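Local atomic coordinates of uncharacterized protein (Bacteroides eggerthii, PDB entry 4FTD), a protein that is of unknown function but, with its six-bladed beta-propeller and immunoglobulin-like domain, may take part in carbohydrate metabolism. Residues Gly236-Ala241 against Gly285-Leu290. Numbering follows the deposited sequence.
Sequences GNIPGA and GNIKVL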
loop_
_atom_site.group_PDB
_atom_site.type_symbol
_atom_site.label_atom_id
_atom_site.label_comp_id
_atom_site.label_asym_id
_atom_site.label_seq_id
_atom_site.Cartn_x
_atom_site.Cartn_y
_atom_site.Cartn_z
ATOM N N GLY A 236 28.276 -21.156 -10.800
ATOM C CA GLY A 236 28.765 -22.435 -11.273
ATOM C C GLY A 236 28.983 -23.449 -10.146
ATOM O O GLY A 236 28.989 -24.601 -10.406
ATOM N N ASN A 237 29.184 -22.990 -8.909
ATOM C CA ASN A 237 29.362 -23.864 -7.745
ATOM C C ASN A 237 28.035 -24.135 -7.019
ATOM O O ASN A 237 28.064 -24.642 -5.924
ATOM C CB ASN A 237 30.345 -23.211 -6.749
ATOM C CG ASN A 237 31.767 -23.052 -7.298
ATOM O OD1 ASN A 237 32.153 -23.698 -8.266
ATOM N ND2 ASN A 237 32.562 -22.205 -6.643
ATOM N N ILE A 238 26.881 -23.751 -7.591
ATOM C CA ILE A 238 25.572 -24.018 -6.958
ATOM C C ILE A 238 24.876 -25.168 -7.709
ATOM O O ILE A 238 24.369 -24.960 -8.796
ATOM C CB ILE A 238 24.660 -22.778 -6.905
ATOM C CG1 ILE A 238 25.362 -21.617 -6.163
ATOM C CG2 ILE A 238 23.332 -23.126 -6.222
ATOM C CD1 ILE A 238 24.646 -20.284 -6.287
ATOM N N PRO A 239 24.837 -26.388 -7.133
ATOM C CA PRO A 239 24.122 -27.455 -7.874
ATOM C C PRO A 239 22.653 -27.091 -8.163
ATOM O O PRO A 239 21.965 -26.621 -7.275
ATOM C CB PRO A 239 24.187 -28.660 -6.908
ATOM C CG PRO A 239 25.399 -28.386 -6.072
ATOM C CD PRO A 239 25.380 -26.889 -5.861
ATOM N N GLY A 240 22.206 -27.280 -9.401
ATOM C CA GLY A 240 20.814 -26.989 -9.798
ATOM C C GLY A 240 20.536 -25.550 -10.234
ATOM O O GLY A 240 19.442 -25.237 -10.714
ATOM N N ALA A 241 21.498 -24.640 -10.083
ATOM C CA ALA A 241 21.234 -23.257 -10.462
ATOM C C ALA A 241 21.141 -23.164 -11.971
ATOM O O ALA A 241 21.757 -23.945 -12.663
ATOM C CB ALA A 241 22.321 -22.297 -9.941
ATOM N N GLY A 285 27.096 -20.927 2.245
ATOM C CA GLY A 285 26.827 -22.343 2.474
ATOM C C GLY A 285 25.352 -22.709 2.583
ATOM O O GLY A 285 25.025 -23.884 2.540
ATOM N N ASN A 286 24.453 -21.736 2.735
ATOM C CA ASN A 286 23.020 -22.039 2.810
ATOM C C ASN A 286 22.153 -21.437 1.722
ATOM O O ASN A 286 20.936 -21.294 1.912
ATOM C CB ASN A 286 22.477 -21.729 4.204
ATOM C CG ASN A 286 22.821 -22.803 5.174
ATOM O OD1 ASN A 286 22.484 -23.964 4.950
ATOM N ND2 ASN A 286 23.514 -22.450 6.238
ATOM N N ILE A 287 22.761 -21.115 0.583
ATOM C CA ILE A 287 21.971 -20.712 -0.578
ATOM C C ILE A 287 21.197 -21.944 -0.997
ATOM O O ILE A 287 21.777 -23.004 -1.108
ATOM C CB ILE A 287 22.827 -20.230 -1.757
ATOM C CG1 ILE A 287 23.528 -18.913 -1.364
ATOM C CG2 ILE A 287 21.950 -20.095 -3.013
ATOM C CD1 ILE A 287 24.596 -18.454 -2.319
ATOM N N LYS A 288 19.899 -21.779 -1.178
ATOM C CA LYS A 288 19.021 -22.847 -1.630
ATOM C C LYS A 288 18.509 -22.537 -3.039
ATOM O O LYS A 288 18.273 -21.374 -3.394
ATOM C CB LYS A 288 17.803 -23.000 -0.713
ATOM C CG LYS A 288 18.053 -23.257 0.762
ATOM C CD LYS A 288 18.811 -24.536 1.070
ATOM C CE LYS A 288 18.886 -24.741 2.584
ATOM N NZ LYS A 288 20.158 -25.405 2.978
ATOM N N VAL A 289 18.328 -23.581 -3.835
ATOM C CA VAL A 289 17.786 -23.480 -5.193
ATOM C C VAL A 289 16.345 -23.969 -5.068
ATOM O O VAL A 289 16.122 -25.105 -4.682
ATOM C CB VAL A 289 18.589 -24.343 -6.180
ATOM C CG1 VAL A 289 17.898 -24.390 -7.538
ATOM C CG2 VAL A 289 20.044 -23.796 -6.274
ATOM N N LEU A 290 15.371 -23.106 -5.351
ATOM C CA LEU A 290 13.951 -23.435 -5.179
ATOM C C LEU A 290 13.277 -23.537 -6.517
ATOM O O LEU A 290 13.567 -22.754 -7.380
ATOM C CB LEU A 290 13.259 -22.352 -4.357
ATOM C CG LEU A 290 13.903 -22.025 -3.004
ATOM C CD1 LEU A 290 13.218 -20.801 -2.390
ATOM C CD2 LEU A 290 13.889 -23.236 -2.070
#
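Val-289 leans its two methyls against the turn formed by Ile-238 to Ala-241, and methyl contacts, with side chains and with the backbone of the turn, make this meeting. CG2 of Val-289 lies 3.4 Å from CG2 of Ile-238, tighter than usual for two methyls, slanting past it. In Ile-238 the branches divide the work: CG2, anti to the backbone N (CG1 at chi1 -57°), meets the valine, while CD1, at the end of the longer arm, comes to 4.2 Å from CG2 of Ile-287. Beta-branched residues suit these places, since they offer methyls close to the backbone on both sides.

Val-289 also touches backbone of the turn. Its CG2 rests 3.6 Å from Pro-239 O, and CG1, placed anti to its own backbone N (chi1 172°), lies equally near Gly-240 O. With an alanine in its place, both gamma methyls are gone, which would probably leave Ile-238 CG2 without its partner and open a gap beneath the turn.

No hydrogen bond joins the two segments; the turn supplies its own, from Ala-241 N to Ile-238 O at 3.2 Å. It is a type II beta turn, with Pro-239 suited to the second position and Gly-240 to the third, where phi is 87° and a side chain would press on the preceding carbonyl oxygen.

Strand 281-291 is the last, an edge strand, of a four-stranded antiparallel propeller blade, and Val-289 packs on Glu-270 and Leu-272 of adjacent strand 270-277. Ile-238 and Ile-287 both touch Ile-233 at the end of strand 228-233; the linker from that blade lies at the surface, against the edge strand of the next.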